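Local atomic coordinates of PspGI restriction endonuclease (Pyrococcus sp. GI-H, PDB entry 3BM3), a protein that binds its substrate DNA as a two-chain complex and probably cleaves it as a type II site-specific deoxyribonuclease. Residues E76-A81 with E86-S91; Q15-T20 with K72-A77; N113-R118 with D252-L257. The protein carries 2 engineered substitutions. All coordinates share one frame; numbering follows the deposited sequence. Where two conformers were deposited one is given.

Contact 1 (E76-A81 with E86-S91); sequences EAYLSA and EKLEQS. With nucleotides of chain B.
L88 CD1 meets the base of the Y78 ring obliquely. It lies 4.2 Å from Y78 CG and 4.0 Å from Y78 CB. Y83, from the turn between the two segments, meets the Y78 ring edge-to-face. The second flat group is the Q90 amide, on the DNA side of helix 85-115. Its OE1 receives K87 NZ at 2.8 Å, in the carbonyl plane and on a lone pair.

Across the contact, L88 is the central side chain. Its CG lies anti to the backbone N (chi1 -177°), which carries both methyls over to helix 52-80. L88 CD2 reaches L79 CD2 at 3.8 Å, and these two side chains cross at about a right angle. The hydroxyl end of Y78 leads away from L88 and bonds to the carbonyl of K11.

Helix 85-115 also meets DNA, through S91 and Q90. S91 OG donates to OP1 of DA10 of chain B at 2.6 Å. Q90 NE2 comes within 3.2 Å of O5' of DG8 of chain B and bonds to Q93 of the second subunit.

The arrangement is that of a helical hairpin. Two consecutive, roughly antiparallel helices, 52-80 and 85-115, are joined by a short turn and packed through L88 next to it, and the second helix also touches the DNA backbone.

Contact 2 (Q15-T20 with K72-A77); sequences QNIPPT and KQVREA
This is a small apolar contact in which N16 and I17, from the loop before helix 20-31, pack on V74 of helix 52-80. All three residues are buried, and no hydrogen bond crosses between the segments. One methyl of V74 does the touching. V74 CG2 meets I17 CG1 at 3.7 Å and N16 CB at 3.8 Å. The side chains of I17 and V74 cross at about a right angle. With CG1 of V74 anti to the backbone N (chi1 172°), CG2 falls beside that N, on the side of the helix turned to the loop.

N16 gives only its CB to V74. Its amide turns to another partner: OD1 accepts the backbone N of D8. The same residue thus serves an apolar patch with its CB and the N-terminal chain with its polar end.

Charges lie elsewhere on the helix. K72 NZ and E76 OE2 form a salt bridge at 3.1 Å, one turn apart, with NZ nearly in line with the C-O bond. R75 pairs with E71 in its own helix and with E89 of helix 85-115.

The backbone oxygens of I17 and P18 both bond to R99 of helix 85-115, while the I17 side chain also packs on Y67 and Y70 of helix 52-80. The loop therefore lies against helices 52-80 and 85-115, and it ends at P19, the N-cap position of helix 20-31.

Contact 3 (N113-R118 with D252-L257); sequences NKFGIR and DIIQFL
With chi1 of -64° in I117 and -70° in I253, both CG2 methyls stand anti to the backbone N, and these methyls meet at 3.5 Å, a tight approach. I117 CD1 also lies 3.9 Å from I253 CG2 and 3.9 Å from I253 CB. These two side chains cross at about a right angle.

The second point of touch is F115 with I254. I254 extends its chain (chi2 162°), and its CD1 comes to 3.9 Å from F115 CD1, oblique to the ring. I117 CG1 and I254 CG1 are more distant, at 4.3 Å.

G116, with positive phi, forms a Schellman motif after the last turn of helix 85-115, and I117 follows it toward helix 249-259. F115 also meets the ring of F250 with nearly parallel planes. I253 packs on W188, I155 and I157 of the mixed sheet, and I141 touches both I117 and I253. D252 directs its carboxylate elsewhere, to R211, R244 and Y213.

No hydrogen bond or charge pair links the two segments. They are held by van der Waals packing of three isoleucines and one phenylalanine, consistent with hydrophobic burial and not directional bonding.

How the contacts relate
Contacts 1 and 2 are buried, though both lie far from the centre of the chain. Contact 3 is only partly buried but sits nearer that centre, on its opposite side. Contacts 1 and 2 share helix 52-80, with E76 and A77 in both. They also touch: R75 NE and E89 OE2 form a salt bridge at 2.8 Å. Contacts 1 and 3 use helix 85-115 near its two ends, with centres about 43 Å apart. Across their segments all three are apolar. They differ in surroundings. Contacts 1 and 2 both lie close to DNA, while contact 3 is about 16 Å from it at the nearest atoms and joins the helical part to the sheet-bearing part.

Contact 1 (E76-A81 with E86-S91)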
loop_
_atom_site.group_PDB
_atom_site.type_symbol
_atom_site.label_atom_id
_atom_site.label_comp_id
_atom_site.label_asym_id
_atom_site.label_seq_id
_atom_site.Cartn_x
_atom_site.Cartn_y
_atom_site.Cartn_z
ATOM N N GLU C 76 -22.326 12.131 -16.626
ATOM C CA GLU C 76 -23.130 12.665 -17.716
ATOM C C GLU C 76 -22.979 14.179 -17.848
ATOM O O GLU C 76 -22.872 14.712 -18.957
ATOM C CB GLU C 76 -24.593 12.231 -17.555
ATOM C CG GLU C 76 -24.747 10.729 -17.727
ATOM C CD GLU C 76 -26.173 10.231 -17.553
ATOM O OE1 GLU C 76 -27.081 11.029 -17.190
ATOM O OE2 GLU C 76 -26.382 9.016 -17.761
ATOM N N ALA C 77 -22.941 14.884 -16.727
ATOM C CA ALA C 77 -22.833 16.336 -16.743
ATOM C C ALA C 77 -21.504 16.757 -17.316
ATOM O O ALA C 77 -21.452 17.682 -18.146
ATOM C CB ALA C 77 -23.024 16.915 -15.325
ATOM N N TYR C 78 -20.424 16.089 -16.887
ATOM C CA TYR C 78 -19.080 16.438 -17.358
ATOM C C TYR C 78 -18.868 16.045 -18.814
ATOM O O TYR C 78 -18.201 16.756 -19.545
ATOM C CB TYR C 78 -17.989 15.891 -16.448
ATOM C CG TYR C 78 -17.822 16.777 -15.256
ATOM C CD1 TYR C 78 -18.730 16.729 -14.200
ATOM C CD2 TYR C 78 -16.783 17.695 -15.177
ATOM C CE1 TYR C 78 -18.597 17.562 -13.102
ATOM C CE2 TYR C 78 -16.631 18.535 -14.062
ATOM C CZ TYR C 78 -17.551 18.463 -13.034
ATOM O OH TYR C 78 -17.436 19.282 -11.933
ATOM N N LEU C 79 -19.460 14.944 -19.247
ATOM C CA LEU C 79 -19.334 14.556 -20.659
ATOM C C LEU C 79 -20.071 15.581 -21.507
ATOM O O LEU C 79 -19.580 15.980 -22.583
ATOM C CB LEU C 79 -19.897 13.162 -20.909
ATOM C CG LEU C 79 -19.135 12.025 -20.226
ATOM C CD1 LEU C 79 -19.672 10.672 -20.742
ATOM C CD2 LEU C 79 -17.661 12.144 -20.366
ATOM N N SER C 80 -21.231 16.029 -21.040
ATOM C CA SER C 80 -21.964 17.085 -21.781
ATOM C C SER C 80 -21.156 18.365 -21.928
ATOM O O SER C 80 -21.285 19.094 -22.932
ATOM C CB SER C 80 -23.285 17.395 -21.091
ATOM O OG SER C 80 -24.191 16.314 -21.251
ATOM N N ALA C 81 -20.353 18.654 -20.909
ATOM C CA ALA C 81 -19.412 19.781 -20.880
ATOM C C ALA C 81 -18.121 19.563 -21.666
ATOM O O ALA C 81 -17.272 20.470 -21.732
ATOM C CB ALA C 81 -19.070 20.118 -19.447
ATOM N N GLU C 86 -10.646 10.664 -19.880
ATOM C CA GLU C 86 -9.578 9.980 -19.188
ATOM C C GLU C 86 -9.406 10.594 -17.793
ATOM O O GLU C 86 -9.270 9.885 -16.808
ATOM C CB GLU C 86 -8.286 10.109 -19.955
ATOM C CG GLU C 86 -8.309 9.364 -21.259
ATOM C CD GLU C 86 -8.745 10.193 -22.475
ATOM O OE1 GLU C 86 -9.444 11.263 -22.348
ATOM O OE2 GLU C 86 -8.386 9.720 -23.588
ATOM N N LYS C 87 -9.414 11.917 -17.720
ATOM C CA LYS C 87 -9.223 12.565 -16.425
ATOM C C LYS C 87 -10.424 12.347 -15.519
ATOM O O LYS C 87 -10.274 12.078 -14.340
ATOM C CB LYS C 87 -8.890 14.052 -16.585
ATOM C CG LYS C 87 -7.449 14.254 -17.099
ATOM C CD LYS C 87 -6.328 13.457 -16.336
ATOM C CE LYS C 87 -5.816 14.146 -15.044
ATOM N NZ LYS C 87 -4.589 13.500 -14.462
ATOM N N LEU C 88 -11.605 12.389 -16.103
ATOM C CA LEU C 88 -12.831 12.163 -15.366
ATOM C C LEU C 88 -12.831 10.770 -14.731
ATOM O O LEU C 88 -13.095 10.587 -13.530
ATOM C CB LEU C 88 -13.999 12.292 -16.346
ATOM C CG LEU C 88 -15.374 12.162 -15.712
ATOM C CD1 LEU C 88 -15.643 13.249 -14.652
ATOM C CD2 LEU C 88 -16.411 12.273 -16.829
ATOM N N GLU C 89 -12.549 9.784 -15.553
ATOM C CA GLU C 89 -12.569 8.404 -15.081
ATOM C C GLU C 89 -11.444 8.140 -14.095
ATOM O O GLU C 89 -11.618 7.361 -13.150
ATOM C CB GLU C 89 -12.544 7.429 -16.243
ATOM C CG GLU C 89 -13.778 7.544 -17.142
ATOM C CD GLU C 89 -15.101 7.267 -16.478
ATOM O OE1 GLU C 89 -15.184 6.743 -15.349
ATOM O OE2 GLU C 89 -16.111 7.544 -17.145
ATOM N N GLN C 90 -10.318 8.832 -14.261
ATOM C CA GLN C 90 -9.231 8.636 -13.307
ATOM C C GLN C 90 -9.698 9.201 -11.976
ATOM O O GLN C 90 -9.518 8.591 -10.921
ATOM C CB GLN C 90 -7.973 9.369 -13.761
ATOM C CG GLN C 90 -6.882 9.245 -12.747
ATOM C CD GLN C 90 -5.722 10.116 -13.053
ATOM O OE1 GLN C 90 -5.908 11.304 -13.291
ATOM N NE2 GLN C 90 -4.534 9.538 -13.084
ATOM N N SER C 91 -10.278 10.394 -12.035
ATOM C CA SER C 91 -10.790 11.061 -10.832
ATOM C C SER C 91 -11.817 10.214 -10.111
ATOM O O SER C 91 -11.768 10.072 -8.889
ATOM C CB SER C 91 -11.337 12.453 -11.137
ATOM O OG SER C 91 -10.295 13.365 -11.486
ATOM P P DA B 10 -8.746 14.413 -8.258
ATOM O OP1 DA B 10 -9.793 14.684 -9.285
ATOM O OP2 DA B 10 -7.932 15.522 -7.732
ATOM O "O5'" DA B 10 -9.490 13.677 -7.066
ATOM C "C5'" DA B 10 -10.190 12.472 -7.325
ATOM C "C4'" DA B 10 -10.669 11.852 -6.038
ATOM O "O4'" DA B 10 -9.545 11.371 -5.274
ATOM C "C3'" DA B 10 -11.425 12.807 -5.124
ATOM O "O3'" DA B 10 -12.505 12.104 -4.539
ATOM C "C2'" DA B 10 -10.389 13.210 -4.086
ATOM C "C1'" DA B 10 -9.527 11.961 -3.978
ATOM N N9 DA B 10 -8.131 12.233 -3.664
ATOM C C8 DA B 10 -7.331 13.201 -4.217
ATOM N N7 DA B 10 -6.100 13.188 -3.774
ATOM C C5 DA B 10 -6.091 12.144 -2.859
ATOM C C6 DA B 10 -5.080 11.615 -2.059
ATOM N N6 DA B 10 -3.828 12.076 -2.068
ATOM N N1 DA B 10 -5.396 10.582 -1.246
ATOM C C2 DA B 10 -6.653 10.114 -1.264
ATOM N N3 DA B 10 -7.695 10.523 -1.990
ATOM C C4 DA B 10 -7.339 11.555 -2.773
ATOM P P DG B 9 -2.101 12.482 -9.597
ATOM O OP1 DG B 9 -1.642 12.555 -11.012
ATOM O OP2 DG B 9 -1.331 13.182 -8.542
ATOM O "O5'" DG B 9 -3.598 13.007 -9.539
ATOM C "C5'" DG B 9 -4.582 12.421 -10.379
ATOM C "C4'" DG B 9 -5.851 12.164 -9.604
ATOM O "O4'" DG B 9 -5.616 11.160 -8.580
ATOM C "C3'" DG B 9 -6.417 13.374 -8.870
ATOM O "O3'" DG B 9 -7.830 13.236 -8.844
ATOM C "C2'" DG B 9 -5.831 13.215 -7.476
ATOM C "C1'" DG B 9 -5.886 11.707 -7.294
ATOM N N9 DG B 9 -4.890 11.165 -6.373
ATOM C C8 DG B 9 -3.570 11.527 -6.278
ATOM N N7 DG B 9 -2.910 10.831 -5.391
ATOM C C5 DG B 9 -3.855 9.966 -4.860
ATOM C C6 DG B 9 -3.728 8.969 -3.857
ATOM O O6 DG B 9 -2.715 8.636 -3.228
ATOM N N1 DG B 9 -4.939 8.331 -3.616
ATOM C C2 DG B 9 -6.123 8.609 -4.257
ATOM N N2 DG B 9 -7.179 7.877 -3.891
ATOM N N3 DG B 9 -6.253 9.537 -5.193
ATOM C C4 DG B 9 -5.087 10.169 -5.444
ATOM P P DG B 8 -0.896 8.111 -13.698
ATOM O OP1 DG B 8 -1.560 6.827 -13.991
ATOM O OP2 DG B 8 -0.945 9.221 -14.691
ATOM O "O5'" DG B 8 -1.500 8.693 -12.351
ATOM C "C5'" DG B 8 -1.504 7.914 -11.168
ATOM C "C4'" DG B 8 -2.133 8.717 -10.060
ATOM O "O4'" DG B 8 -2.171 7.931 -8.843
ATOM C "C3'" DG B 8 -1.351 9.979 -9.706
ATOM O "O3'" DG B 8 -2.270 10.943 -9.208
ATOM C "C2'" DG B 8 -0.489 9.500 -8.552
ATOM C "C1'" DG B 8 -1.530 8.680 -7.827
ATOM N N9 DG B 8 -1.028 7.744 -6.829
ATOM C C8 DG B 8 0.270 7.585 -6.406
ATOM N N7 DG B 8 0.391 6.695 -5.461
ATOM C C5 DG B 8 -0.903 6.239 -5.252
ATOM C C6 DG B 8 -1.402 5.289 -4.335
ATOM O O6 DG B 8 -0.782 4.654 -3.471
ATOM N N1 DG B 8 -2.775 5.111 -4.478
ATOM C C2 DG B 8 -3.569 5.781 -5.381
ATOM N N2 DG B 8 -4.866 5.469 -5.375
ATOM N N3 DG B 8 -3.115 6.686 -6.225
ATOM C C4 DG B 8 -1.784 6.865 -6.108
#

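Contact 2 (Q15-T20 with K72-A77)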
loop_
_atom_site.group_PDB
_atom_site.type_symbol
_atom_site.label_atom_id
_atom_site.label_comp_id
_atom_site.label_asym_id
_atom_site.label_seq_id
_atom_site.Cartn_x
_atom_site.Cartn_y
_atom_site.Cartn_z
ATOM N N GLN C 15 -16.213 16.592 -6.592
ATOM C CA GLN C 15 -16.718 17.547 -5.578
ATOM C C GLN C 15 -18.219 17.760 -5.678
ATOM O O GLN C 15 -18.817 18.364 -4.777
ATOM C CB GLN C 15 -15.992 18.863 -5.643
ATOM C CG GLN C 15 -14.562 18.734 -5.249
ATOM C CD GLN C 15 -13.778 20.008 -5.468
ATOM O OE1 GLN C 15 -14.136 20.860 -6.284
ATOM N NE2 GLN C 15 -12.659 20.108 -4.781
ATOM N N ASN C 16 -18.805 17.279 -6.770
ATOM C CA ASN C 16 -20.246 17.235 -6.964
ATOM C C ASN C 16 -20.934 15.991 -6.420
ATOM O O ASN C 16 -22.173 15.910 -6.411
ATOM C CB ASN C 16 -20.562 17.339 -8.443
ATOM C CG ASN C 16 -20.322 18.732 -8.968
ATOM O OD1 ASN C 16 -21.038 19.649 -8.605
ATOM N ND2 ASN C 16 -19.265 18.909 -9.733
ATOM N N ILE C 17 -20.143 15.027 -5.978
ATOM C CA ILE C 17 -20.675 13.802 -5.425
ATOM C C ILE C 17 -20.766 13.949 -3.915
ATOM O O ILE C 17 -19.768 14.239 -3.256
ATOM C CB ILE C 17 -19.819 12.550 -5.754
ATOM C CG1 ILE C 17 -19.659 12.375 -7.276
ATOM C CG2 ILE C 17 -20.467 11.348 -5.097
ATOM C CD1 ILE C 17 -18.773 11.280 -7.680
ATOM N N PRO C 18 -21.958 13.746 -3.352
ATOM C CA PRO C 18 -22.117 13.874 -1.920
ATOM C C PRO C 18 -21.087 13.065 -1.135
ATOM O O PRO C 18 -20.641 12.015 -1.609
ATOM C CB PRO C 18 -23.517 13.319 -1.696
ATOM C CG PRO C 18 -24.242 13.717 -2.933
ATOM C CD PRO C 18 -23.245 13.488 -4.018
ATOM N N PRO C 19 -20.663 13.581 0.017
ATOM C CA PRO C 19 -19.611 12.856 0.741
ATOM C C PRO C 19 -20.059 11.497 1.248
ATOM O O PRO C 19 -21.246 11.232 1.403
ATOM C CB PRO C 19 -19.276 13.769 1.903
ATOM C CG PRO C 19 -20.403 14.710 2.012
ATOM C CD PRO C 19 -21.041 14.829 0.690
ATOM N N THR C 20 -19.087 10.638 1.484
ATOM C CA THR C 20 -19.360 9.269 1.869
ATOM C C THR C 20 -20.267 9.195 3.099
ATOM O O THR C 20 -21.166 8.371 3.135
ATOM C CB THR C 20 -18.052 8.501 2.133
ATOM O OG1 THR C 20 -17.269 8.533 0.958
ATOM C CG2 THR C 20 -18.312 7.054 2.495
ATOM N N LYS C 72 -22.672 8.532 -11.918
ATOM C CA LYS C 72 -23.253 8.510 -13.265
ATOM C C LYS C 72 -23.830 9.871 -13.594
ATOM O O LYS C 72 -23.633 10.408 -14.686
ATOM C CB LYS C 72 -24.340 7.453 -13.338
ATOM C CG LYS C 72 -25.004 7.349 -14.679
ATOM C CD LYS C 72 -25.937 6.151 -14.697
ATOM C CE LYS C 72 -26.705 6.091 -15.987
ATOM N NZ LYS C 72 -25.771 6.034 -17.144
ATOM N N GLN C 73 -24.528 10.474 -12.639
ATOM C CA GLN C 73 -25.033 11.822 -12.862
ATOM C C GLN C 73 -23.924 12.807 -13.171
ATOM O O GLN C 73 -24.023 13.632 -14.083
ATOM C CB GLN C 73 -25.783 12.319 -11.638
ATOM C CG GLN C 73 -27.088 11.602 -11.404
ATOM C CD GLN C 73 -27.837 12.190 -10.257
ATOM O OE1 GLN C 73 -27.850 13.414 -10.076
ATOM N NE2 GLN C 73 -28.430 11.338 -9.453
ATOM N N VAL C 74 -22.863 12.732 -12.381
ATOM C CA VAL C 74 -21.736 13.624 -12.534
ATOM C C VAL C 74 -21.026 13.354 -13.862
ATOM O O VAL C 74 -20.690 14.275 -14.604
ATOM C CB VAL C 74 -20.776 13.489 -11.362
ATOM C CG1 VAL C 74 -19.500 14.276 -11.625
ATOM C CG2 VAL C 74 -21.424 13.995 -10.118
ATOM N N ARG C 75 -20.859 12.082 -14.196
ATOM C CA ARG C 75 -20.264 11.701 -15.462
ATOM C C ARG C 75 -21.014 12.320 -16.631
ATOM O O ARG C 75 -20.432 12.972 -17.524
ATOM C CB ARG C 75 -20.274 10.178 -15.604
ATOM C CG ARG C 75 -19.594 9.736 -16.899
ATOM C CD ARG C 75 -19.620 8.234 -17.044
ATOM N NE ARG C 75 -18.670 7.620 -16.137
ATOM C CZ ARG C 75 -18.969 6.986 -15.009
ATOM N NH1 ARG C 75 -20.229 6.839 -14.618
ATOM N NH2 ARG C 75 -18.001 6.498 -14.272
ATOM N N GLU C 76 -22.326 12.131 -16.626
ATOM C CA GLU C 76 -23.130 12.665 -17.716
ATOM C C GLU C 76 -22.979 14.179 -17.848
ATOM O O GLU C 76 -22.872 14.712 -18.957
ATOM C CB GLU C 76 -24.593 12.231 -17.555
ATOM C CG GLU C 76 -24.747 10.729 -17.727
ATOM C CD GLU C 76 -26.173 10.231 -17.553
ATOM O OE1 GLU C 76 -27.081 11.029 -17.190
ATOM O OE2 GLU C 76 -26.382 9.016 -17.761
ATOM N N ALA C 77 -22.941 14.884 -16.727
ATOM C CA ALA C 77 -22.833 16.336 -16.743
ATOM C C ALA C 77 -21.504 16.757 -17.316
ATOM O O ALA C 77 -21.452 17.682 -18.146
ATOM C CB ALA C 77 -23.024 16.915 -15.325
#

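Contact 3 (N113-R118 with D252-L257)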
loop_
_atom_site.group_PDB
_atom_site.type_symbol
_atom_site.label_atom_id
_atom_site.label_comp_id
_atom_site.label_asym_id
_atom_site.label_seq_id
_atom_site.Cartn_x
_atom_site.Cartn_y
_atom_site.Cartn_z
ATOM N N ASN C 113 -20.678 2.166 17.600
ATOM C CA ASN C 113 -21.664 2.963 18.317
ATOM C C ASN C 113 -22.753 2.094 18.879
ATOM O O ASN C 113 -23.155 2.252 20.031
ATOM C CB ASN C 113 -22.289 4.004 17.402
ATOM C CG ASN C 113 -21.340 5.117 17.079
ATOM O OD1 ASN C 113 -20.307 5.267 17.729
ATOM N ND2 ASN C 113 -21.685 5.911 16.089
ATOM N N LYS C 114 -23.221 1.159 18.057
ATOM C CA LYS C 114 -24.311 0.275 18.435
ATOM C C LYS C 114 -23.952 -0.526 19.680
ATOM O O LYS C 114 -24.792 -0.702 20.558
ATOM C CB LYS C 114 -24.684 -0.665 17.281
ATOM C CG LYS C 114 -25.877 -1.597 17.590
ATOM C CD LYS C 114 -27.148 -0.791 17.862
ATOM C CE LYS C 114 -28.383 -1.669 18.089
ATOM N NZ LYS C 114 -28.138 -2.741 19.091
ATOM N N PHE C 115 -22.696 -0.967 19.766
ATOM C CA PHE C 115 -22.214 -1.723 20.899
ATOM C C PHE C 115 -21.770 -0.856 22.068
ATOM O O PHE C 115 -21.395 -1.392 23.104
ATOM C CB PHE C 115 -21.078 -2.655 20.470
ATOM C CG PHE C 115 -21.517 -3.784 19.604
ATOM C CD1 PHE C 115 -22.035 -4.933 20.156
ATOM C CD2 PHE C 115 -21.444 -3.700 18.250
ATOM C CE1 PHE C 115 -22.458 -5.977 19.338
ATOM C CE2 PHE C 115 -21.857 -4.715 17.437
ATOM C CZ PHE C 115 -22.361 -5.865 17.969
ATOM N N GLY C 116 -21.830 0.463 21.908
ATOM C CA GLY C 116 -21.417 1.412 22.942
ATOM C C GLY C 116 -19.923 1.425 23.132
ATOM O O GLY C 116 -19.445 1.742 24.205
ATOM N N ILE C 117 -19.179 1.023 22.107
ATOM C CA ILE C 117 -17.740 0.981 22.202
ATOM C C ILE C 117 -17.270 2.371 21.930
ATOM O O ILE C 117 -17.475 2.895 20.830
ATOM C CB ILE C 117 -17.123 -0.005 21.203
ATOM C CG1 ILE C 117 -17.594 -1.428 21.543
ATOM C CG2 ILE C 117 -15.578 0.098 21.158
ATOM C CD1 ILE C 117 -17.336 -2.433 20.436
ATOM N N ARG C 118 -16.593 2.951 22.907
ATOM C CA ARG C 118 -15.995 4.247 22.701
ATOM C C ARG C 118 -14.748 4.091 21.895
ATOM O O ARG C 118 -14.010 3.125 22.049
ATOM C CB ARG C 118 -15.671 4.920 24.024
ATOM C CG ARG C 118 -16.938 5.372 24.756
ATOM C CD ARG C 118 -16.586 5.971 26.098
ATOM N NE ARG C 118 -17.771 6.441 26.825
ATOM C CZ ARG C 118 -18.637 5.669 27.480
ATOM N NH1 ARG C 118 -18.480 4.344 27.514
ATOM N NH2 ARG C 118 -19.665 6.234 28.107
ATOM N N ASP C 252 -15.240 -8.973 21.081
ATOM C CA ASP C 252 -13.837 -9.065 21.501
ATOM C C ASP C 252 -13.400 -7.759 22.154
ATOM O O ASP C 252 -12.684 -7.750 23.156
ATOM C CB ASP C 252 -12.945 -9.366 20.313
ATOM C CG ASP C 252 -13.033 -10.801 19.826
ATOM O OD1 ASP C 252 -13.753 -11.622 20.432
ATOM O OD2 ASP C 252 -12.330 -11.111 18.830
ATOM N N ILE C 253 -13.829 -6.645 21.584
ATOM C CA ILE C 253 -13.491 -5.349 22.147
ATOM C C ILE C 253 -14.167 -5.209 23.513
ATOM O O ILE C 253 -13.553 -4.806 24.498
ATOM C CB ILE C 253 -13.955 -4.207 21.251
ATOM C CG1 ILE C 253 -13.117 -4.158 19.977
ATOM C CG2 ILE C 253 -13.835 -2.877 21.980
ATOM C CD1 ILE C 253 -13.807 -3.341 18.857
ATOM N N ILE C 254 -15.446 -5.553 23.548
ATOM C CA ILE C 254 -16.222 -5.507 24.812
ATOM C C ILE C 254 -15.501 -6.326 25.887
ATOM O O ILE C 254 -15.331 -5.874 27.024
ATOM C CB ILE C 254 -17.656 -6.027 24.608
ATOM C CG1 ILE C 254 -18.490 -4.957 23.869
ATOM C CG2 ILE C 254 -18.304 -6.339 25.964
ATOM C CD1 ILE C 254 -19.756 -5.469 23.238
ATOM N N GLN C 255 -15.079 -7.532 25.545
ATOM C CA GLN C 255 -14.432 -8.408 26.530
ATOM C C GLN C 255 -13.064 -7.885 26.940
ATOM O O GLN C 255 -12.653 -7.978 28.101
ATOM C CB GLN C 255 -14.288 -9.816 25.987
ATOM C CG GLN C 255 -15.617 -10.483 25.625
ATOM C CD GLN C 255 -16.548 -10.613 26.805
ATOM O OE1 GLN C 255 -16.105 -10.862 27.916
ATOM N NE2 GLN C 255 -17.844 -10.474 26.565
ATOM N N PHE C 256 -12.348 -7.340 25.974
ATOM C CA PHE C 256 -11.099 -6.695 26.268
ATOM C C PHE C 256 -11.311 -5.548 27.246
ATOM O O PHE C 256 -10.617 -5.457 28.236
ATOM C CB PHE C 256 -10.456 -6.158 24.997
ATOM C CG PHE C 256 -9.228 -5.373 25.255
ATOM C CD1 PHE C 256 -7.977 -5.981 25.241
ATOM C CD2 PHE C 256 -9.321 -4.010 25.517
ATOM C CE1 PHE C 256 -6.837 -5.224 25.495
ATOM C CE2 PHE C 256 -8.216 -3.268 25.793
ATOM C CZ PHE C 256 -6.958 -3.870 25.779
ATOM N N LEU C 257 -12.273 -4.678 26.976
ATOM C CA LEU C 257 -12.477 -3.488 27.822
ATOM C C LEU C 257 -12.964 -3.892 29.211
ATOM O O LEU C 257 -12.552 -3.292 30.191
ATOM C CB LEU C 257 -13.459 -2.517 27.178
ATOM C CG LEU C 257 -12.938 -1.834 25.903
ATOM C CD1 LEU C 257 -14.061 -1.066 25.255
ATOM C CD2 LEU C 257 -11.720 -0.942 26.191
#